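Putative modulator of DNA gyrase (Bacteroides thetaiotaomicron, PDB 1VPB) is probably a metallopeptidase of the PmbA/TldD (U62) family. Local coordinates at residues 157-163 and 193-199; 141-145 and 164-168; 148-152 and 222-227. All blocks are in the same frame, centred on the assembly; numbering follows the deposited sequence. Where two conformers were deposited one is given.

Contact 1: 157-163 and 193-199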
loop_
_atom_site.group_PDB
_atom_site.type_symbol
_atom_site.label_atom_id
_atom_site.label_comp_id
_atom_site.label_asym_id
_atom_site.label_seq_id
_atom_site.Cartn_x
_atom_site.Cartn_y
_atom_site.Cartn_z
ATOM N N GLU A 157 -13.199 4.133 31.930
ATOM C CA GLU A 157 -13.696 2.749 31.961
ATOM C C GLU A 157 -13.959 2.183 30.572
ATOM O O GLU A 157 -13.663 0.993 30.287
ATOM C CB GLU A 157 -15.008 2.703 32.790
ATOM C CG GLU A 157 -15.612 1.317 33.038
ATOM C CD GLU A 157 -16.487 0.798 31.897
ATOM O OE1 GLU A 157 -17.191 1.617 31.236
ATOM O OE2 GLU A 157 -16.481 -0.454 31.672
ATOM N N ARG A 158 -14.544 3.060 29.699
ATOM C CA ARG A 158 -14.912 2.603 28.378
ATOM C C ARG A 158 -13.717 2.196 27.537
ATOM O O ARG A 158 -13.888 1.517 26.524
ATOM C CB ARG A 158 -15.789 3.636 27.687
ATOM C CG ARG A 158 -17.143 3.696 28.363
ATOM C CD ARG A 158 -17.936 4.917 28.042
ATOM N NE ARG A 158 -17.277 6.140 28.491
ATOM C CZ ARG A 158 -17.899 7.303 28.644
ATOM N NH1 ARG A 158 -19.212 7.422 28.401
ATOM N NH2 ARG A 158 -17.196 8.360 29.044
ATOM N N ILE A 159 -12.502 2.549 27.958
ATOM C CA ILE A 159 -11.347 2.328 27.084
ATOM C C ILE A 159 -11.061 0.846 26.854
ATOM O O ILE A 159 -10.958 0.084 27.802
ATOM C CB ILE A 159 -10.056 2.981 27.647
ATOM C CG1 ILE A 159 -10.155 4.516 27.703
ATOM C CG2 ILE A 159 -8.843 2.520 26.839
ATOM C CD1 ILE A 159 -8.921 5.176 28.391
ATOM N N ILE A 160 -10.868 0.447 25.599
ATOM C CA ILE A 160 -10.523 -0.929 25.262
ATOM C C ILE A 160 -9.007 -1.092 25.036
ATOM O O ILE A 160 -8.406 -2.029 25.557
ATOM C CB ILE A 160 -11.314 -1.347 24.009
ATOM C CG1 ILE A 160 -12.788 -1.513 24.397
ATOM C CG2 ILE A 160 -10.758 -2.645 23.409
ATOM C CD1 ILE A 160 -13.680 -1.756 23.229
ATOM N N SER A 161 -8.409 -0.175 24.288
ATOM C CA SER A 161 -6.990 -0.267 23.958
ATOM C C SER A 161 -6.411 1.124 23.736
ATOM O O SER A 161 -7.080 1.973 23.137
ATOM C CB SER A 161 -6.809 -1.081 22.677
ATOM O OG SER A 161 -5.435 -1.256 22.380
ATOM N N VAL A 162 -5.178 1.324 24.219
ATOM C CA VAL A 162 -4.417 2.557 23.985
ATOM C C VAL A 162 -3.103 2.185 23.300
ATOM O O VAL A 162 -2.276 1.517 23.887
ATOM C CB VAL A 162 -4.066 3.283 25.289
ATOM C CG1 VAL A 162 -3.201 4.542 25.010
ATOM C CG2 VAL A 162 -5.361 3.642 26.081
ATOM N N GLY A 163 -2.979 2.587 22.066
ATOM C CA GLY A 163 -1.740 2.437 21.312
ATOM C C GLY A 163 -1.002 3.758 21.264
ATOM O O GLY A 163 -1.609 4.830 21.237
ATOM N N SER A 193 2.513 9.576 18.223
ATOM C CA SER A 193 1.095 9.402 18.022
ATOM C C SER A 193 0.453 8.553 19.101
ATOM O O SER A 193 1.103 7.814 19.857
ATOM C CB SER A 193 0.806 8.809 16.631
ATOM O OG SER A 193 1.158 7.455 16.590
ATOM N N ALA A 194 -0.855 8.731 19.221
ATOM C CA ALA A 194 -1.709 7.858 20.035
ATOM C C ALA A 194 -2.899 7.389 19.223
ATOM O O ALA A 194 -3.400 8.117 18.387
ATOM C CB ALA A 194 -2.239 8.568 21.277
ATOM N N ASP A 195 -3.373 6.190 19.530
ATOM C CA ASP A 195 -4.628 5.700 18.964
ATOM C C ASP A 195 -5.371 4.954 20.070
ATOM O O ASP A 195 -4.791 4.132 20.803
ATOM C CB ASP A 195 -4.386 4.852 17.711
ATOM C CG ASP A 195 -3.605 3.624 17.997
ATOM O OD1 ASP A 195 -4.219 2.684 18.556
ATOM O OD2 ASP A 195 -2.391 3.488 17.719
ATOM N N ILE A 196 -6.647 5.268 20.228
ATOM C CA ILE A 196 -7.407 4.773 21.345
ATOM C C ILE A 196 -8.723 4.235 20.841
ATOM O O ILE A 196 -9.347 4.863 20.019
ATOM C CB ILE A 196 -7.696 5.915 22.339
ATOM C CG1 ILE A 196 -6.376 6.504 22.824
ATOM C CG2 ILE A 196 -8.575 5.409 23.493
ATOM C CD1 ILE A 196 -6.491 7.621 23.826
ATOM N N THR A 197 -9.105 3.077 21.353
ATOM C CA THR A 197 -10.363 2.436 21.025
ATOM C C THR A 197 -11.189 2.286 22.290
ATOM O O THR A 197 -10.658 1.956 23.358
ATOM C CB THR A 197 -10.079 1.084 20.389
ATOM O OG1 THR A 197 -9.510 1.299 19.082
ATOM C CG2 THR A 197 -11.362 0.304 20.148
ATOM N N ILE A 198 -12.492 2.529 22.174
ATOM C CA ILE A 198 -13.370 2.453 23.325
ATOM C C ILE A 198 -14.621 1.642 23.047
ATOM O O ILE A 198 -14.942 1.344 21.895
ATOM C CB ILE A 198 -13.759 3.870 23.843
ATOM C CG1 ILE A 198 -14.739 4.569 22.887
ATOM C CG2 ILE A 198 -12.491 4.723 24.056
ATOM C CD1 ILE A 198 -15.264 5.873 23.435
ATOM N N ARG A 199 -15.304 1.285 24.128
ATOM C CA ARG A 199 -16.585 0.582 24.081
ATOM C C ARG A 199 -17.684 1.586 23.769
ATOM O O ARG A 199 -17.924 2.508 24.550
ATOM C CB ARG A 199 -16.875 -0.088 25.433
ATOM C CG ARG A 199 -18.136 -0.961 25.477
ATOM C CD ARG A 199 -18.544 -1.401 26.887
ATOM N NE ARG A 199 -19.113 -0.294 27.670
ATOM C CZ ARG A 199 -18.570 0.270 28.755
ATOM N NH1 ARG A 199 -17.409 -0.144 29.261
ATOM N NH2 ARG A 199 -19.209 1.273 29.351
#
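I160 and S161 both turn their N-H groups onto T197 O, a classic beta bulge in the antiparallel hairpin of strands 159-177 and 181-198. I160 N lies 2.7 Å and S161 N 3.2 Å from T197 O, each tilted from the carbonyl plane. The near-helical psi of I160 (-46°) brings the two donors together and shifts the register by one between the I159-I198 and S161-T197 pairs. Past the bulge the ladder is regular: T197 N binds S161 O in its carbonyl plane, V162 and I196 form a non-hydrogen-bonded pair, and G163 and D195 exchange two backbone bonds. Beyond the I159-I198 pair, R199 N donates to R158 O at 2.8 Å.

At this end of the ladder I160 CD1 rests on the backbone, 3.5 Å from I198 C. R158, paired by its guanidinium with D156, lays CG over one face of the R199 guanidinium, while the E157 carboxylate approaches the edge of that group in a salt bridge; E157 and R199 each have a second conformer, so this pairing is tentative.

Side chains sort onto the faces accordingly. V162 CG1 meets I196 CG1 at 4.3 Å; this face is covered by helices, with A149 of helix 138-150 against V162 and A229 and L230 of helix 225-234 against I196. S161, T197 and D195 occupy the other face. There D195 leans over G163, its CG between backbone N and carbonyl carbon (chi1 63°), bringing OD1 to 3.7 Å from G163 CA, where any CB on G163 would clash. Strand 36-52 and the residue after it position this polar face: D53 OD2 and R52 NH1 bind S161 OG, and R52 NH2 holds D195 OD1 in a salt bridge.

Contact 2: 141-145 and 164-168; sequences KIEMA and SSYGD
Helix segment 141-145 passes over strand segment 164-168 at 147°, with 7.4 Å between the axes and A145 nearest S165, helix-on-sheet packing on one face of the antiparallel sheet. S164, Y166 and D168, alternate residues of the strand, point at the helix. With its CG anti to the backbone N (chi1 170°), Y166 swings its ring up under K141, whose CB sits over the centre of one face, 3.7 Å from the centroid: a CH-pi contact. From there the lysine runs extended past the hydroxyl to D168, where NZ forms a salt bridge with OD2 at 2.8 Å. Y166 OH donates to the anti lone pair of D168 OD2 at 2.6 Å, and K141 NZ to its syn one, so two donors grip this oxygen. A leucine in place of Y166 would probably leave that oxygen with one donor fewer and K141 CB without the aromatic surface beneath it. A145 CB packs on Y166 CB, and M144 SD comes obliquely to the ring. L104 of the second subunit packs on I142, next in the helix. At the far end S164 OG donates to A145 O at 2.9 Å, standing above the carbonyl plane, 52° out of it.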
loop_
_atom_site.group_PDB
_atom_site.type_symbol
_atom_site.label_atom_id
_atom_site.label_comp_id
_atom_site.label_asym_id
_atom_site.label_seq_id
_atom_site.Cartn_x
_atom_site.Cartn_y
_atom_site.Cartn_z
ATOM N N LYS A 141 13.482 8.139 23.363
ATOM C CA LYS A 141 12.476 7.988 22.300
ATOM C C LYS A 141 11.355 7.070 22.796
ATOM O O LYS A 141 10.179 7.429 22.782
ATOM C CB LYS A 141 13.133 7.456 21.007
ATOM C CG LYS A 141 14.257 8.306 20.416
ATOM C CD LYS A 141 14.828 7.653 19.216
ATOM C CE LYS A 141 16.050 8.366 18.701
ATOM N NZ LYS A 141 16.615 7.850 17.444
ATOM N N ILE A 142 11.704 5.879 23.266
ATOM C CA ILE A 142 10.656 4.990 23.731
ATOM C C ILE A 142 9.944 5.527 24.985
ATOM O O ILE A 142 8.739 5.329 25.151
ATOM C CB ILE A 142 11.179 3.560 23.937
ATOM C CG1 ILE A 142 9.990 2.617 24.065
ATOM C CG2 ILE A 142 12.075 3.482 25.161
ATOM C CD1 ILE A 142 10.347 1.240 24.443
ATOM N N GLU A 143 10.654 6.241 25.857
ATOM C CA GLU A 143 9.990 6.910 26.979
ATOM C C GLU A 143 8.906 7.912 26.557
ATOM O O GLU A 143 7.841 8.041 27.224
ATOM C CB GLU A 143 10.993 7.640 27.885
ATOM C CG GLU A 143 11.846 6.736 28.760
ATOM C CD GLU A 143 11.042 5.809 29.665
ATOM O OE1 GLU A 143 10.057 6.280 30.283
ATOM O OE2 GLU A 143 11.390 4.601 29.728
ATOM N N MET A 144 9.181 8.687 25.509
ATOM C CA MET A 144 8.159 9.591 24.980
ATOM C C MET A 144 6.901 8.848 24.582
ATOM O O MET A 144 5.819 9.342 24.830
ATOM C CB MET A 144 8.661 10.377 23.777
ATOM C CG MET A 144 9.792 11.334 24.095
ATOM S SD MET A 144 10.493 12.124 22.636
ATOM C CE MET A 144 12.032 12.616 23.284
ATOM N N ALA A 145 7.043 7.699 23.915
ATOM C CA ALA A 145 5.871 6.936 23.508
ATOM C C ALA A 145 5.132 6.389 24.724
ATOM O O ALA A 145 3.894 6.386 24.802
ATOM C CB ALA A 145 6.279 5.855 22.578
ATOM N N SER A 164 0.321 3.695 21.272
ATOM C CA SER A 164 1.121 4.872 20.988
ATOM C C SER A 164 2.334 4.475 20.163
ATOM O O SER A 164 2.767 3.309 20.154
ATOM C CB SER A 164 1.564 5.554 22.289
ATOM O OG SER A 164 2.238 4.673 23.153
ATOM N N SER A 165 2.915 5.445 19.518
ATOM C CA SER A 165 4.024 5.212 18.620
ATOM C C SER A 165 4.993 6.372 18.629
ATOM O O SER A 165 4.588 7.550 18.734
ATOM C CB SER A 165 3.506 5.077 17.183
ATOM O OG SER A 165 2.510 4.059 17.131
ATOM N N TYR A 166 6.262 6.035 18.443
ATOM C CA TYR A 166 7.308 6.977 18.109
ATOM C C TYR A 166 7.893 6.589 16.762
ATOM O O TYR A 166 8.118 5.414 16.490
ATOM C CB TYR A 166 8.413 6.922 19.190
ATOM C CG TYR A 166 9.650 7.690 18.814
ATOM C CD1 TYR A 166 10.595 7.173 17.939
ATOM C CD2 TYR A 166 9.827 9.031 19.240
ATOM C CE1 TYR A 166 11.705 7.918 17.550
ATOM C CE2 TYR A 166 10.904 9.771 18.827
ATOM C CZ TYR A 166 11.863 9.210 18.014
ATOM O OH TYR A 166 12.981 9.918 17.615
ATOM N N GLY A 167 8.148 7.548 15.902
ATOM C CA GLY A 167 8.894 7.330 14.676
ATOM C C GLY A 167 9.924 8.436 14.451
ATOM O O GLY A 167 9.689 9.574 14.789
ATOM N N ASP A 168 11.050 8.102 13.844
ATOM C CA ASP A 168 11.909 9.120 13.310
ATOM C C ASP A 168 12.600 8.650 12.041
ATOM O O ASP A 168 12.502 7.487 11.640
ATOM C CB ASP A 168 12.906 9.650 14.348
ATOM C CG ASP A 168 14.022 8.656 14.725
ATOM O OD1 ASP A 168 14.476 7.872 13.827
ATOM O OD2 ASP A 168 14.472 8.674 15.898
#

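Contact 3: 148-152 and 222-227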
loop_
_atom_site.group_PDB
_atom_site.type_symbol
_atom_site.label_atom_id
_atom_site.label_comp_id
_atom_site.label_asym_id
_atom_site.label_seq_id
_atom_site.Cartn_x
_atom_site.Cartn_y
_atom_site.Cartn_z
ATOM N N VAL A 148 3.087 9.195 26.226
ATOM C CA VAL A 148 1.861 9.447 25.460
ATOM C C VAL A 148 0.755 8.550 25.997
ATOM O O VAL A 148 -0.326 9.011 26.321
ATOM C CB VAL A 148 2.053 9.201 23.947
ATOM C CG1 VAL A 148 0.703 9.188 23.200
ATOM C CG2 VAL A 148 3.002 10.221 23.329
ATOM N N ALA A 149 1.027 7.262 26.064
ATOM C CA ALA A 149 0.022 6.282 26.441
ATOM C C ALA A 149 -0.437 6.516 27.864
ATOM O O ALA A 149 -1.625 6.454 28.150
ATOM C CB ALA A 149 0.588 4.866 26.309
ATOM N N GLU A 150 0.500 6.849 28.746
ATOM C CA GLU A 150 0.155 7.073 30.152
ATOM C C GLU A 150 -0.832 8.190 30.359
ATOM O O GLU A 150 -1.452 8.231 31.397
ATOM C CB GLU A 150 1.410 7.350 30.983
ATOM C CG GLU A 150 2.327 6.149 31.134
ATOM C CD GLU A 150 1.815 5.080 32.099
ATOM O OE1 GLU A 150 0.894 5.339 32.913
ATOM O OE2 GLU A 150 2.363 3.956 32.046
ATOM N N GLU A 151 -0.968 9.116 29.407
ATOM C CA GLU A 151 -1.980 10.168 29.478
ATOM C C GLU A 151 -3.411 9.640 29.388
ATOM O O GLU A 151 -4.346 10.307 29.853
ATOM C CB GLU A 151 -1.761 11.220 28.385
ATOM C CG GLU A 151 -0.495 12.054 28.574
ATOM C CD GLU A 151 -0.256 13.057 27.458
ATOM O OE1 GLU A 151 -1.117 13.204 26.580
ATOM O OE2 GLU A 151 0.814 13.710 27.484
ATOM N N ALA A 152 -3.601 8.464 28.805
ATOM C CA ALA A 152 -4.945 7.934 28.595
ATOM C C ALA A 152 -5.211 6.686 29.420
ATOM O O ALA A 152 -6.349 6.436 29.783
ATOM C CB ALA A 152 -5.182 7.636 27.127
ATOM N N LYS A 222 5.440 16.855 22.653
ATOM C CA LYS A 222 5.515 15.510 23.238
ATOM C C LYS A 222 4.394 15.215 24.219
ATOM O O LYS A 222 4.145 14.043 24.570
ATOM C CB LYS A 222 6.887 15.318 23.930
ATOM C CG LYS A 222 8.078 15.627 23.031
ATOM C CD LYS A 222 9.440 15.573 23.690
ATOM C CE LYS A 222 10.583 16.017 22.715
ATOM N NZ LYS A 222 10.525 17.462 22.337
ATOM N N LYS A 223 3.740 16.290 24.675
ATOM C CA LYS A 223 2.692 16.230 25.688
ATOM C C LYS A 223 1.327 16.548 25.110
ATOM O O LYS A 223 1.172 17.310 24.152
ATOM C CB LYS A 223 3.041 17.186 26.841
ATOM C CG LYS A 223 4.283 16.739 27.556
ATOM C CD LYS A 223 4.693 17.606 28.728
ATOM C CE LYS A 223 5.678 16.777 29.592
ATOM N NZ LYS A 223 6.553 17.545 30.502
ATOM N N GLY A 224 0.327 15.889 25.663
ATOM C CA GLY A 224 -1.061 16.158 25.300
ATOM C C GLY A 224 -1.627 15.261 24.231
ATOM O O GLY A 224 -2.822 15.328 23.912
ATOM N N ILE A 225 -0.791 14.390 23.689
ATOM C CA ILE A 225 -1.183 13.595 22.535
ATOM C C ILE A 225 -2.168 12.501 22.928
ATOM O O ILE A 225 -3.173 12.295 22.226
ATOM C CB ILE A 225 0.062 12.990 21.843
ATOM C CG1 ILE A 225 0.983 14.125 21.356
ATOM C CG2 ILE A 225 -0.378 12.141 20.640
ATOM C CD1 ILE A 225 2.329 13.659 20.777
ATOM N N GLY A 226 -1.883 11.793 24.020
ATOM C CA GLY A 226 -2.772 10.736 24.494
ATOM C C GLY A 226 -4.054 11.355 25.010
ATOM O O GLY A 226 -5.159 10.894 24.724
ATOM N N GLN A 227 -3.895 12.466 25.712
ATOM C CA GLN A 227 -5.037 13.225 26.165
ATOM C C GLN A 227 -5.979 13.608 25.020
ATOM O O GLN A 227 -7.178 13.325 25.083
ATOM C CB GLN A 227 -4.561 14.471 26.886
ATOM C CG GLN A 227 -5.673 15.176 27.649
ATOM C CD GLN A 227 -5.264 16.558 28.088
ATOM O OE1 GLN A 227 -4.091 16.802 28.387
ATOM N NE2 GLN A 227 -6.228 17.473 28.131
HETATM O O HOH W 1 1.554 13.077 24.840
#
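E151 carries the polar part of this contact, its carboxylate meeting the backbone N-H groups at the start of helix 225-234, where G224 is the N-cap residue. The extended chain (chi2 178°) carries the carboxylate to the helix start, where each oxygen meets its own N-H. OE2 takes G224 N at 2.9 Å through its syn lone pair, almost straight at 173°. OE1 takes Q227 N at 3.0 Å through its anti lone pair, nearly as straight, and has a weak bond from G226 N. The helix end would probably stabilise the negative charge of E151. One water joins the set: it donates to E151 OE2 and to K222 O, and accepts from I225 N at 2.9 Å, serving the N-H that the carboxylate itself does not bind.

In the close backbone packing, G226 CA sets a C-H against V148 O at 3.5 Å, and a CB on G226 would collide with that oxygen; A152 CB lies near G226 O. G224 is a separate case: at its positive phi (95°) a side chain would by itself jam against the preceding carbonyl.

Apolar contact is smaller: V148 CG1 meets I225 CG2 at 4.1 Å.

The contact thus joins the end of helix 138-150 to the start of helix 225-234 above the sheet, V148 and A152 reaching A194 and I196 of strand 181-198, and I225 reaching L192 and W210.

The three contacts lie in one helix-covered region of the antiparallel sheet, within the PmbA/TldA central domain. Contacts 1 and 2 share strand 159-177, their centres about 17 Å apart, and meet where S193 N lies 2.9 Å from S165 O, a probable hydrogen bond across the hairpin. Contacts 2 and 3 share helix 138-150 and are closer, about 11 Å between centres; M144 CE reaches K222 CE at 3.7 Å. Contact 3 sits about 12 Å from contact 1, centre to centre, and covers its apolar face: I196 CD1 is 3.6 Å from A152 CB, and A194 CB 3.6 Å from V148 CG1. No metal or ligand lies among the atoms of the three contacts, which belong to the scaffold of this domain rather than to an identified site.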